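PDB 5UX5: BIFUNCTIONAL PROTEIN Proline utilization A (PutA) from Corynebacterium freiburgense, which catalyses both steps of proline oxidation to glutamate, pairing an FAD-dependent proline dehydrogenase with an NAD-dependent aldehyde dehydrogenase that oxidises glutamate semialdehyde. Local coordinates for residues Pro491-Ile496 and Leu646-Glu651; Lys504-Leu509 and Lys614-Pro619; Thr543-Lys548 and Val623-Glu628; Val588-Pro593 and Gly603-Ser608. One frame throughout, in Å; residues are numbered along the deposited sequence.

Contact 1. Residues Pro491-Ile496 and Leu646-Glu651; sequences PKWRLI and LMHTDE. With NAD (nicotinamide-adenine-dinucleotide), chain F.
Trp493 turns an edge of its indole toward a face of the His648 imidazole in a T-shaped stack, the centroid of the five-membered ring standing 5.3 Å from that of the histidine and the planes inclined at 63°. A chi1 of 56° is what brings the indole to that face. At an edge of the imidazole, near its plane, lies the carbonyl of Arg494, with O 3.3 Å from His648 CD2. The polar end of the same ring, NE2, is hydrogen-bonded to Glu628, while Arg624 makes a cation-pi contact with the indole, so that helix 624-636 serves both rings. The backbones of the two loops are joined by a single beta bridge, Ile496 with Thr649. Ile496 N gives a nearly straight bond to His648 O (2.7 Å, 173°), reaching it from above the carbonyl plane, and Asp650 N returns one of 3.2 Å to Ile496 O. The bridge sits at the margin of the Rossmann-type NAD-binding domain, just beyond strand 644-646, where His648 centres an inverse gamma turn. The Ile496 side chain is directed at the 646-651 loop, its CD1 3.6 Å from Met647 CE, and the two side chains cross at a slant. Asp650 OD1 accepts from Gly655 N. One residue on, Glu651 lays CG 3.6 Å from C5A of the NAD adenine, and its OE1 accepts from the ribose hydroxyl O2B at a very short separation whose exact length is doubtful.

Contact 2. Residues Lys504-Leu509 and Lys614-Pro619; sequences KTVAGL and KAILKP. With NAD (nicotinamide-adenine-dinucleotide), chain F.
Lys614 and Leu509 meet through a doubly bent lysine chain: torsions of 72° at chi2 and 90° at chi3 fold Lys614 back until its CE lies 3.1 Å from Leu509 O. Lysine and leucine lie alongside one another, heading opposite ways, with Leu509 CD2 3.9 Å from Lys614 CG. The other methyl of the leucine crosses Ile616 at a slant, Leu509 CD1 to Ile616 CG1 3.7 Å. One turn back along the helix, Val506 CG2 reaches Ile616 CD1 at 3.8 Å, and here the branches stand at about a right angle. Ile616 keeps its chain extended, an arm that touches both helix residues. Helix 499-511 thus covers one face of the Rossmann-type sheet, and Leu587 of the adjacent strand 580-591 joins the apolar layer. The axes of 504-509 and 614-618 run nearly antiparallel, at 154°. At the far end of the strand, Lys618 NZ donates to NAD O3B (2.8 Å) and to Pro619 O (3.1 Å), the latter bond arriving from well above the carbonyl plane. With no hydrogen bond between helix and strand, cohesion here is largely apolar, while Lys618, at the strand's C-terminal end, grips the adenosine ribose.

Contact 3. Residues Thr543-Lys548 and Val623-Glu628; sequences THEAGK and VRRCAE
Glu545 reaches across to the first turn of helix 624-636 and places both carboxylate oxygens on backbone amides. OE1 accepts from Arg625 N at 2.7 Å with its syn lone pair, at an N-H...O angle of 161°. OE2 accepts from Cys626 N at 2.8 Å, met on the syn side and slightly out of the carboxylate plane. Two bonds, one to each oxygen, fix the rotation of the group, and the extended side chain, its CG anti to the backbone N (chi1 -168°), spans the distance. The guanidinium of Arg625 returns over the glutamate: Glu545 CG lies against one of its faces, and OE1 is 3.9 Å from NE, a long salt bridge of charges alone, since the oxygen stands well out of the guanidinium plane. NE itself has a weak hydrogen bond to Pro489 O, and beside the carboxylate Ala546 CB packs 4.0 Å from Val623 CG1. Arg625 and the positive end of the helix would both be expected to favour the charged carboxylate. Val623 occupies the N-cap position, and a distant side chain taking up first-turn amides is a familiar way of satisfying a helix N-terminus, here that of the helix crossing from strand 614-618 to strand 644-646.

Contact 4. Residues Val588-Pro593 and Gly603-Ser608; sequences VVVASP and GGVFAS. With NAD (nicotinamide-adenine-dinucleotide), chain F.
Within the beta-alpha-beta unit formed by strand 580-591, helix 599-611 and strand 614-618, Val588 and Val590 lie against Ser608, Gly604 and Val605, joining the first strand to the helix that follows it. The axes of 588-591 and 603-608 run nearly antiparallel, at 168°, and come within 8.3 Å at closest approach. Gly604 presents bare backbone to the strand, and Val590 CG2 rests 3.6 Å from its carbonyl carbon. The same methyl reaches the side chain of Val605, CG2 to CG2 4.3 Å. One turn further along the helix, Ser608 faces Val588, with OG 3.2 Å from both CB and CG1 of the valine. A hydroxyl set among apolar branches needs a partner, and Ser608 finds it in its own helix: chi1 of -60° lays OG beside the backbone N, from where it donates to Gly604 O at 3.0 Å. That carbonyl also accepts the ordinary helical bond from Ser608 N, and the two donors come to it from opposite faces of its plane. Ile668 of the neighbouring strand 666-670 touches both Val588 and Ser608. Beyond the strand's end, Ser592 O accepts a hydrogen bond of 2.9 Å from NAD O3B. A cofactor held at the C-terminal ends of parallel strands, with the crossover helix packed against the sheet, is characteristic of the Rossmann-type NAD-binding fold, here that of the aldehyde dehydrogenase family.

Overall arrangement
The four contacts show how one dinucleotide-binding domain gathers distant parts of the chain round its cofactor. Contacts 2 and 4, with centres about 11 Å apart, share a sheet: Val590 N bonds Ile616 O at 2.7 Å, and Lys618 N bonds Val590 O at 2.8 Å. Contact 1 continues this layer through Met647 N, 2.9 Å from Leu617 O. Contacts 1, 2 and 4 all reach NAD, converging on its adenosine ribose. Contact 3 touches NAD through none of its residues, yet its helix packs on contact 2, Ala627 CB lying 3.5 Å from Pro619 CG, and borders contact 1, whose centre is about 14 Å away.

Contact 1. Residues Pro491-Ile496 and Leu646-Glu651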
# COMPACT_ATOMS: atom_id res chain seq x y z
N PRO A 491 -24.15 15.48 -10.38
CA PRO A 491 -25.00 14.94 -11.45
C PRO A 491 -26.40 14.67 -10.94
O PRO A 491 -26.61 14.25 -9.80
CB PRO A 491 -24.31 13.63 -11.85
CG PRO A 491 -23.42 13.28 -10.72
CD PRO A 491 -23.11 14.52 -9.95
N LYS A 492 -27.37 14.86 -11.83
CA LYS A 492 -28.74 14.50 -11.46
C LYS A 492 -28.92 12.98 -11.47
O LYS A 492 -28.25 12.24 -12.21
CB LYS A 492 -29.71 15.19 -12.42
N TRP A 493 -29.82 12.50 -10.60
CA TRP A 493 -30.23 11.10 -10.56
C TRP A 493 -31.69 11.03 -10.16
O TRP A 493 -32.21 11.93 -9.50
CB TRP A 493 -29.41 10.27 -9.57
CG TRP A 493 -29.39 10.78 -8.17
CD1 TRP A 493 -28.44 11.58 -7.60
CD2 TRP A 493 -30.35 10.50 -7.13
NE1 TRP A 493 -28.75 11.83 -6.28
CE2 TRP A 493 -29.92 11.18 -5.97
CE3 TRP A 493 -31.54 9.76 -7.07
CZ2 TRP A 493 -30.62 11.13 -4.77
CZ3 TRP A 493 -32.23 9.72 -5.88
CH2 TRP A 493 -31.77 10.40 -4.74
N ARG A 494 -32.35 9.92 -10.55
CA ARG A 494 -33.77 9.70 -10.31
C ARG A 494 -34.00 8.50 -9.42
O ARG A 494 -33.28 7.50 -9.51
CB ARG A 494 -34.51 9.47 -11.62
CG ARG A 494 -36.02 9.52 -11.50
CD ARG A 494 -36.62 9.23 -12.84
NE ARG A 494 -36.12 7.94 -13.31
CZ ARG A 494 -36.86 6.85 -13.36
NH1 ARG A 494 -38.15 6.90 -13.02
NH2 ARG A 494 -36.32 5.71 -13.79
N LEU A 495 -35.04 8.57 -8.58
CA LEU A 495 -35.39 7.46 -7.70
C LEU A 495 -36.49 6.59 -8.32
O LEU A 495 -37.54 7.09 -8.73
CB LEU A 495 -35.85 7.97 -6.34
CG LEU A 495 -36.17 6.90 -5.30
CD1 LEU A 495 -34.90 6.38 -4.67
CD2 LEU A 495 -37.08 7.43 -4.23
N ILE A 496 -36.26 5.29 -8.34
CA ILE A 496 -37.25 4.35 -8.85
C ILE A 496 -38.09 3.86 -7.69
O ILE A 496 -37.55 3.33 -6.71
CB ILE A 496 -36.58 3.18 -9.57
CG1 ILE A 496 -35.89 3.69 -10.82
CG2 ILE A 496 -37.61 2.13 -9.92
CD1 ILE A 496 -35.12 2.64 -11.55
N LEU A 646 -28.49 1.46 -14.75
CA LEU A 646 -28.30 2.00 -13.40
C LEU A 646 -29.68 2.29 -12.83
O LEU A 646 -30.43 3.08 -13.40
CB LEU A 646 -27.47 3.27 -13.44
CG LEU A 646 -27.09 4.09 -12.20
CD1 LEU A 646 -26.33 3.30 -11.18
CD2 LEU A 646 -26.26 5.27 -12.63
N MET A 647 -30.03 1.64 -11.72
CA MET A 647 -31.38 1.72 -11.16
C MET A 647 -31.30 2.15 -9.70
O MET A 647 -30.97 1.34 -8.82
CB MET A 647 -32.13 0.38 -11.29
CG MET A 647 -32.39 -0.13 -12.70
SD MET A 647 -33.55 -1.56 -12.79
CE MET A 647 -35.08 -0.88 -12.11
N HIS A 648 -31.67 3.40 -9.43
CA HIS A 648 -31.75 3.89 -8.05
C HIS A 648 -33.10 3.51 -7.45
O HIS A 648 -33.98 4.34 -7.20
CB HIS A 648 -31.55 5.41 -7.99
CG HIS A 648 -30.26 5.88 -8.59
ND1 HIS A 648 -29.02 5.52 -8.09
CD2 HIS A 648 -30.02 6.74 -9.61
CE1 HIS A 648 -28.08 6.12 -8.80
NE2 HIS A 648 -28.66 6.86 -9.73
N THR A 649 -33.28 2.21 -7.22
CA THR A 649 -34.48 1.77 -6.53
C THR A 649 -34.40 2.14 -5.06
O THR A 649 -33.31 2.26 -4.48
CB THR A 649 -34.68 0.24 -6.65
OG1 THR A 649 -33.75 -0.45 -5.81
CG2 THR A 649 -34.51 -0.24 -8.08
N ASP A 650 -35.57 2.32 -4.46
CA ASP A 650 -35.66 2.45 -3.03
C ASP A 650 -35.35 1.10 -2.38
O ASP A 650 -34.97 0.14 -3.04
CB ASP A 650 -37.04 2.96 -2.60
CG ASP A 650 -38.16 2.09 -3.10
OD1 ASP A 650 -37.90 0.90 -3.39
OD2 ASP A 650 -39.31 2.58 -3.20
N GLU A 651 -35.50 1.05 -1.07
CA GLU A 651 -35.42 -0.16 -0.29
C GLU A 651 -36.80 -0.56 0.22
O GLU A 651 -36.93 -1.14 1.30
CB GLU A 651 -34.44 0.04 0.86
CG GLU A 651 -33.03 0.29 0.36
CD GLU A 651 -31.99 0.36 1.48
OE1 GLU A 651 -30.80 0.61 1.17
OE2 GLU A 651 -32.36 0.13 2.65
PA NAD F . -26.58 -2.90 3.31
O1A NAD F . -26.04 -4.34 3.58
O2A NAD F . -27.88 -2.65 4.15
O5B NAD F . -26.97 -2.73 1.80
C5B NAD F . -26.03 -2.70 0.75
C4B NAD F . -26.74 -2.56 -0.59
O4B NAD F . -27.95 -3.31 -0.69
C3B NAD F . -27.05 -1.12 -0.90
O3B NAD F . -27.03 -0.87 -2.26
C2B NAD F . -28.41 -1.07 -0.31
O2B NAD F . -29.13 0.07 -0.61
C1B NAD F . -28.99 -2.36 -0.81
N9A NAD F . -30.19 -2.75 -0.08
C8A NAD F . -30.28 -3.06 1.27
N7A NAD F . -31.56 -3.37 1.57
C5A NAD F . -32.36 -3.29 0.42
C6A NAD F . -33.70 -3.50 0.14
N6A NAD F . -34.65 -3.90 1.15
N1A NAD F . -34.14 -3.34 -1.12
C2A NAD F . -33.32 -2.96 -2.12
N3A NAD F . -31.99 -2.74 -1.89
C4A NAD F . -31.49 -2.89 -0.64
O3 NAD F . -25.37 -1.91 3.65
PN NAD F . -25.40 -0.46 4.35
O1N NAD F . -26.75 -0.04 4.89
O2N NAD F . -25.12 0.56 3.29
O5D NAD F . -24.28 -0.52 5.51
C5D NAD F . -24.45 -1.49 6.53
C4D NAD F . -23.17 -2.09 7.14
O4D NAD F . -22.35 -2.81 6.25
C3D NAD F . -22.21 -1.15 7.79
O3D NAD F . -22.70 -0.51 8.91
C2D NAD F . -21.20 -2.16 8.17
O2D NAD F . -21.45 -2.59 9.47
C1D NAD F . -21.32 -3.24 7.12

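Contact 2. Residues Lys504-Leu509 and Lys614-Pro619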
# COMPACT_ATOMS: atom_id res chain seq x y z
N LYS A 504 -40.49 -3.18 -16.24
CA LYS A 504 -40.25 -2.74 -17.61
C LYS A 504 -38.76 -2.75 -17.94
O LYS A 504 -38.35 -3.24 -19.00
CB LYS A 504 -40.86 -1.35 -17.82
N THR A 505 -37.94 -2.24 -17.03
CA THR A 505 -36.50 -2.15 -17.25
C THR A 505 -35.83 -3.51 -17.29
O THR A 505 -34.97 -3.75 -18.14
CB THR A 505 -35.89 -1.27 -16.17
OG1 THR A 505 -36.38 0.08 -16.35
CG2 THR A 505 -34.38 -1.28 -16.26
N VAL A 506 -36.19 -4.42 -16.37
CA VAL A 506 -35.62 -5.77 -16.36
C VAL A 506 -35.89 -6.50 -17.68
O VAL A 506 -34.97 -7.05 -18.30
CB VAL A 506 -36.16 -6.56 -15.16
CG1 VAL A 506 -35.90 -8.04 -15.34
CG2 VAL A 506 -35.48 -6.10 -13.88
N ALA A 507 -37.15 -6.53 -18.11
CA ALA A 507 -37.47 -7.19 -19.37
C ALA A 507 -36.78 -6.53 -20.55
O ALA A 507 -36.38 -7.22 -21.50
CB ALA A 507 -38.99 -7.20 -19.58
N GLY A 508 -36.61 -5.21 -20.52
CA GLY A 508 -35.95 -4.54 -21.62
C GLY A 508 -34.50 -4.97 -21.78
O GLY A 508 -34.00 -5.11 -22.90
N LEU A 509 -33.80 -5.18 -20.65
CA LEU A 509 -32.43 -5.67 -20.71
C LEU A 509 -32.35 -7.09 -21.26
O LEU A 509 -31.43 -7.41 -22.02
CB LEU A 509 -31.79 -5.62 -19.32
CG LEU A 509 -31.00 -4.36 -19.03
CD1 LEU A 509 -30.27 -4.49 -17.71
CD2 LEU A 509 -30.02 -4.20 -20.15
N LYS A 614 -26.07 -9.32 -18.96
CA LYS A 614 -26.41 -7.91 -18.73
C LYS A 614 -26.34 -7.61 -17.23
O LYS A 614 -26.43 -8.51 -16.39
CB LYS A 614 -27.82 -7.59 -19.28
CG LYS A 614 -27.86 -7.33 -20.80
CD LYS A 614 -27.66 -8.57 -21.69
CE LYS A 614 -28.99 -9.25 -22.02
NZ LYS A 614 -28.90 -10.73 -22.22
N ALA A 615 -26.10 -6.35 -16.89
CA ALA A 615 -25.97 -6.00 -15.48
C ALA A 615 -26.86 -4.83 -15.11
O ALA A 615 -26.93 -3.82 -15.84
CB ALA A 615 -24.54 -5.67 -15.10
N ILE A 616 -27.51 -4.95 -13.95
CA ILE A 616 -28.17 -3.83 -13.29
C ILE A 616 -27.32 -3.42 -12.09
O ILE A 616 -27.01 -4.24 -11.22
CB ILE A 616 -29.60 -4.17 -12.85
CG1 ILE A 616 -30.53 -4.16 -14.06
CG2 ILE A 616 -30.07 -3.18 -11.85
CD1 ILE A 616 -31.92 -4.67 -13.77
N LEU A 617 -26.91 -2.16 -12.08
CA LEU A 617 -26.21 -1.57 -10.96
C LEU A 617 -27.22 -0.84 -10.08
O LEU A 617 -27.87 0.12 -10.54
CB LEU A 617 -25.11 -0.61 -11.44
CG LEU A 617 -24.45 0.31 -10.38
CD1 LEU A 617 -23.92 -0.48 -9.20
CD2 LEU A 617 -23.31 1.11 -11.01
N LYS A 618 -27.34 -1.28 -8.83
CA LYS A 618 -28.15 -0.59 -7.84
C LYS A 618 -27.23 -0.10 -6.73
O LYS A 618 -26.89 -0.86 -5.80
CB LYS A 618 -29.25 -1.52 -7.31
CG LYS A 618 -30.33 -0.84 -6.48
CD LYS A 618 -29.96 -0.94 -5.04
CE LYS A 618 -30.38 0.23 -4.27
NZ LYS A 618 -29.48 0.24 -3.10
N PRO A 619 -26.80 1.16 -6.75
CA PRO A 619 -25.79 1.61 -5.79
C PRO A 619 -26.36 2.01 -4.43
O PRO A 619 -27.54 2.36 -4.27
CB PRO A 619 -25.18 2.83 -6.48
CG PRO A 619 -26.22 3.30 -7.45
CD PRO A 619 -27.29 2.26 -7.59
PA NAD F . -26.58 -2.90 3.31
O1A NAD F . -26.04 -4.34 3.58
O2A NAD F . -27.88 -2.65 4.15
O5B NAD F . -26.97 -2.73 1.80
C5B NAD F . -26.03 -2.70 0.75
C4B NAD F . -26.74 -2.56 -0.59
O4B NAD F . -27.95 -3.31 -0.69
C3B NAD F . -27.05 -1.12 -0.90
O3B NAD F . -27.03 -0.87 -2.26
C2B NAD F . -28.41 -1.07 -0.31
O2B NAD F . -29.13 0.07 -0.61
C1B NAD F . -28.99 -2.36 -0.81
N9A NAD F . -30.19 -2.75 -0.08
C8A NAD F . -30.28 -3.06 1.27
N7A NAD F . -31.56 -3.37 1.57
C5A NAD F . -32.36 -3.29 0.42
C6A NAD F . -33.70 -3.50 0.14
N6A NAD F . -34.65 -3.90 1.15
N1A NAD F . -34.14 -3.34 -1.12
C2A NAD F . -33.32 -2.96 -2.12
N3A NAD F . -31.99 -2.74 -1.89
C4A NAD F . -31.49 -2.89 -0.64
O3 NAD F . -25.37 -1.91 3.65
PN NAD F . -25.40 -0.46 4.35
O1N NAD F . -26.75 -0.04 4.89
O2N NAD F . -25.12 0.56 3.29
O5D NAD F . -24.28 -0.52 5.51
C5D NAD F . -24.45 -1.49 6.53
C4D NAD F . -23.17 -2.09 7.14
O4D NAD F . -22.35 -2.81 6.25
C3D NAD F . -22.21 -1.15 7.79
O3D NAD F . -22.70 -0.51 8.91
C2D NAD F . -21.20 -2.16 8.17
O2D NAD F . -21.45 -2.59 9.47
C1D NAD F . -21.32 -3.24 7.12

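Contact 3. Residues Thr543-Lys548 and Val623-Glu628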
# COMPACT_ATOMS: atom_id res chain seq x y z
N THR A 543 -14.37 12.36 -3.08
CA THR A 543 -13.89 13.12 -1.92
C THR A 543 -14.98 14.00 -1.30
O THR A 543 -14.87 14.36 -0.13
CB THR A 543 -12.66 13.97 -2.28
OG1 THR A 543 -12.91 14.77 -3.44
CG2 THR A 543 -11.44 13.08 -2.57
N HIS A 544 -16.06 14.29 -2.04
CA HIS A 544 -17.18 15.05 -1.50
C HIS A 544 -18.33 14.13 -1.08
O HIS A 544 -18.64 14.01 0.11
CB HIS A 544 -17.63 16.09 -2.52
CG HIS A 544 -16.59 17.13 -2.77
ND1 HIS A 544 -15.69 17.04 -3.81
CD2 HIS A 544 -16.27 18.26 -2.09
CE1 HIS A 544 -14.86 18.07 -3.76
NE2 HIS A 544 -15.19 18.82 -2.73
N GLU A 545 -18.97 13.44 -2.04
CA GLU A 545 -20.14 12.64 -1.70
C GLU A 545 -19.78 11.48 -0.79
O GLU A 545 -20.47 11.23 0.21
CB GLU A 545 -20.83 12.12 -2.96
CG GLU A 545 -22.21 11.55 -2.67
CD GLU A 545 -22.82 10.83 -3.83
OE1 GLU A 545 -24.03 10.99 -4.08
OE2 GLU A 545 -22.07 10.11 -4.52
N ALA A 546 -18.70 10.76 -1.10
CA ALA A 546 -18.30 9.64 -0.26
C ALA A 546 -17.43 10.06 0.93
O ALA A 546 -17.34 9.30 1.89
CB ALA A 546 -17.55 8.60 -1.10
N GLY A 547 -16.84 11.25 0.91
CA GLY A 547 -16.06 11.69 2.05
C GLY A 547 -14.71 11.03 2.23
O GLY A 547 -14.19 11.00 3.35
N LYS A 548 -14.13 10.46 1.17
CA LYS A 548 -12.82 9.82 1.21
C LYS A 548 -11.70 10.83 0.93
O LYS A 548 -11.89 11.80 0.19
CB LYS A 548 -12.76 8.69 0.17
CG LYS A 548 -13.98 7.78 0.25
CD LYS A 548 -13.86 6.50 -0.58
CE LYS A 548 -12.68 5.68 -0.13
NZ LYS A 548 -12.70 4.29 -0.59
N VAL A 623 -24.27 7.08 -1.98
CA VAL A 623 -23.24 7.43 -2.96
C VAL A 623 -23.79 7.38 -4.38
O VAL A 623 -23.11 6.94 -5.31
CB VAL A 623 -22.00 6.53 -2.82
CG1 VAL A 623 -21.19 6.95 -1.60
CG2 VAL A 623 -22.38 5.11 -2.69
N ARG A 624 -24.99 7.92 -4.57
CA ARG A 624 -25.65 7.82 -5.87
C ARG A 624 -24.95 8.68 -6.91
O ARG A 624 -25.01 8.37 -8.10
CB ARG A 624 -27.11 8.22 -5.75
CG ARG A 624 -27.95 7.23 -5.01
CD ARG A 624 -29.39 7.65 -5.01
NE ARG A 624 -30.25 6.59 -4.48
CZ ARG A 624 -31.10 6.74 -3.46
NH1 ARG A 624 -31.23 7.91 -2.84
NH2 ARG A 624 -31.84 5.70 -3.07
N ARG A 625 -24.33 9.79 -6.50
CA ARG A 625 -23.63 10.57 -7.51
C ARG A 625 -22.35 9.87 -7.97
O ARG A 625 -21.93 10.05 -9.11
CB ARG A 625 -23.34 12.00 -7.03
CG ARG A 625 -24.59 12.88 -6.97
CD ARG A 625 -24.33 14.33 -6.58
NE ARG A 625 -23.28 14.56 -5.59
CZ ARG A 625 -23.50 14.95 -4.33
NH1 ARG A 625 -24.75 15.16 -3.92
NH2 ARG A 625 -22.48 15.15 -3.50
N CYS A 626 -21.72 9.08 -7.09
CA CYS A 626 -20.55 8.29 -7.47
C CYS A 626 -20.88 7.33 -8.61
O CYS A 626 -20.18 7.29 -9.63
CB CYS A 626 -20.01 7.54 -6.26
SG CYS A 626 -19.14 8.60 -5.05
N ALA A 627 -21.97 6.57 -8.48
CA ALA A 627 -22.40 5.71 -9.57
C ALA A 627 -22.66 6.50 -10.84
O ALA A 627 -22.32 6.05 -11.93
CB ALA A 627 -23.66 4.95 -9.16
N GLU A 628 -23.28 7.68 -10.71
CA GLU A 628 -23.59 8.44 -11.91
C GLU A 628 -22.32 8.89 -12.63
O GLU A 628 -22.22 8.76 -13.86
CB GLU A 628 -24.47 9.62 -11.57
CG GLU A 628 -25.90 9.28 -11.21
CD GLU A 628 -26.72 8.84 -12.40
OE1 GLU A 628 -26.26 9.10 -13.54
OE2 GLU A 628 -27.81 8.25 -12.21

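Contact 4. Residues Val588-Pro593 and Gly603-Ser608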
# COMPACT_ATOMS: atom_id res chain seq x y z
N VAL A 588 -27.42 -10.10 -14.23
CA VAL A 588 -26.92 -10.03 -12.87
C VAL A 588 -27.27 -8.67 -12.28
O VAL A 588 -27.14 -7.64 -12.96
CB VAL A 588 -25.41 -10.26 -12.82
CG1 VAL A 588 -24.90 -10.00 -11.41
CG2 VAL A 588 -25.07 -11.67 -13.30
N VAL A 589 -27.67 -8.65 -11.00
CA VAL A 589 -27.89 -7.41 -10.27
C VAL A 589 -26.72 -7.18 -9.32
O VAL A 589 -26.30 -8.10 -8.59
CB VAL A 589 -29.22 -7.45 -9.50
CG1 VAL A 589 -29.32 -6.25 -8.51
CG2 VAL A 589 -30.37 -7.45 -10.48
N VAL A 590 -26.17 -5.96 -9.33
CA VAL A 590 -25.05 -5.58 -8.47
C VAL A 590 -25.54 -4.55 -7.46
O VAL A 590 -25.80 -3.39 -7.81
CB VAL A 590 -23.85 -5.03 -9.26
CG1 VAL A 590 -22.76 -4.64 -8.30
CG2 VAL A 590 -23.32 -6.06 -10.22
N ALA A 591 -25.64 -4.97 -6.21
CA ALA A 591 -26.03 -4.11 -5.10
C ALA A 591 -24.76 -3.77 -4.32
O ALA A 591 -24.17 -4.64 -3.69
CB ALA A 591 -27.09 -4.79 -4.23
N SER A 592 -24.34 -2.53 -4.40
CA SER A 592 -23.02 -2.09 -3.96
C SER A 592 -23.10 -1.23 -2.70
O SER A 592 -24.17 -0.71 -2.35
CB SER A 592 -22.35 -1.29 -5.10
OG SER A 592 -23.12 -0.15 -5.42
N PRO A 593 -22.00 -1.11 -1.95
CA PRO A 593 -22.03 -0.32 -0.71
C PRO A 593 -21.55 1.10 -0.93
O PRO A 593 -21.36 1.50 -2.09
CB PRO A 593 -21.09 -1.09 0.21
CG PRO A 593 -20.04 -1.63 -0.77
CD PRO A 593 -20.73 -1.83 -2.10
N GLY A 603 -16.85 -3.21 -10.26
CA GLY A 603 -16.23 -4.52 -10.36
C GLY A 603 -17.25 -5.59 -10.65
O GLY A 603 -17.02 -6.46 -11.49
N GLY A 604 -18.41 -5.51 -10.00
CA GLY A 604 -19.48 -6.45 -10.28
C GLY A 604 -20.08 -6.28 -11.66
O GLY A 604 -20.45 -7.27 -12.30
N VAL A 605 -20.24 -5.04 -12.11
CA VAL A 605 -20.71 -4.79 -13.47
C VAL A 605 -19.72 -5.36 -14.49
O VAL A 605 -20.10 -6.08 -15.42
CB VAL A 605 -20.99 -3.28 -13.66
CG1 VAL A 605 -21.21 -2.90 -15.12
CG2 VAL A 605 -22.23 -2.91 -12.87
N PHE A 606 -18.42 -5.08 -14.33
CA PHE A 606 -17.45 -5.62 -15.27
C PHE A 606 -17.43 -7.16 -15.26
O PHE A 606 -17.29 -7.79 -16.32
CB PHE A 606 -16.07 -5.04 -14.98
CG PHE A 606 -15.94 -3.57 -15.32
CD1 PHE A 606 -16.67 -3.02 -16.37
CD2 PHE A 606 -15.13 -2.74 -14.58
CE1 PHE A 606 -16.58 -1.67 -16.68
CE2 PHE A 606 -15.04 -1.38 -14.87
CZ PHE A 606 -15.76 -0.85 -15.92
N ALA A 607 -17.58 -7.77 -14.08
CA ALA A 607 -17.55 -9.23 -14.00
C ALA A 607 -18.74 -9.86 -14.72
O ALA A 607 -18.59 -10.87 -15.42
CB ALA A 607 -17.52 -9.68 -12.54
N SER A 608 -19.92 -9.24 -14.59
CA SER A 608 -21.11 -9.71 -15.29
C SER A 608 -20.94 -9.60 -16.79
O SER A 608 -21.27 -10.53 -17.54
CB SER A 608 -22.33 -8.91 -14.84
OG SER A 608 -22.58 -9.02 -13.46
PA NAD F . -26.58 -2.90 3.31
O1A NAD F . -26.04 -4.34 3.58
O2A NAD F . -27.88 -2.65 4.15
O5B NAD F . -26.97 -2.73 1.80
C5B NAD F . -26.03 -2.70 0.75
C4B NAD F . -26.74 -2.56 -0.59
O4B NAD F . -27.95 -3.31 -0.69
C3B NAD F . -27.05 -1.12 -0.90
O3B NAD F . -27.03 -0.87 -2.26
C2B NAD F . -28.41 -1.07 -0.31
O2B NAD F . -29.13 0.07 -0.61
C1B NAD F . -28.99 -2.36 -0.81
N9A NAD F . -30.19 -2.75 -0.08
C8A NAD F . -30.28 -3.06 1.27
N7A NAD F . -31.56 -3.37 1.57
C5A NAD F . -32.36 -3.29 0.42
C6A NAD F . -33.70 -3.50 0.14
N6A NAD F . -34.65 -3.90 1.15
N1A NAD F . -34.14 -3.34 -1.12
C2A NAD F . -33.32 -2.96 -2.12
N3A NAD F . -31.99 -2.74 -1.89
C4A NAD F . -31.49 -2.89 -0.64
O3 NAD F . -25.37 -1.91 3.65
PN NAD F . -25.40 -0.46 4.35
O1N NAD F . -26.75 -0.04 4.89
O2N NAD F . -25.12 0.56 3.29
O5D NAD F . -24.28 -0.52 5.51
C5D NAD F . -24.45 -1.49 6.53
C4D NAD F . -23.17 -2.09 7.14
O4D NAD F . -22.35 -2.81 6.25
C3D NAD F . -22.21 -1.15 7.79
O3D NAD F . -22.70 -0.51 8.91
C2D NAD F . -21.20 -2.16 8.17
O2D NAD F . -21.45 -2.59 9.47
C1D NAD F . -21.32 -3.24 7.12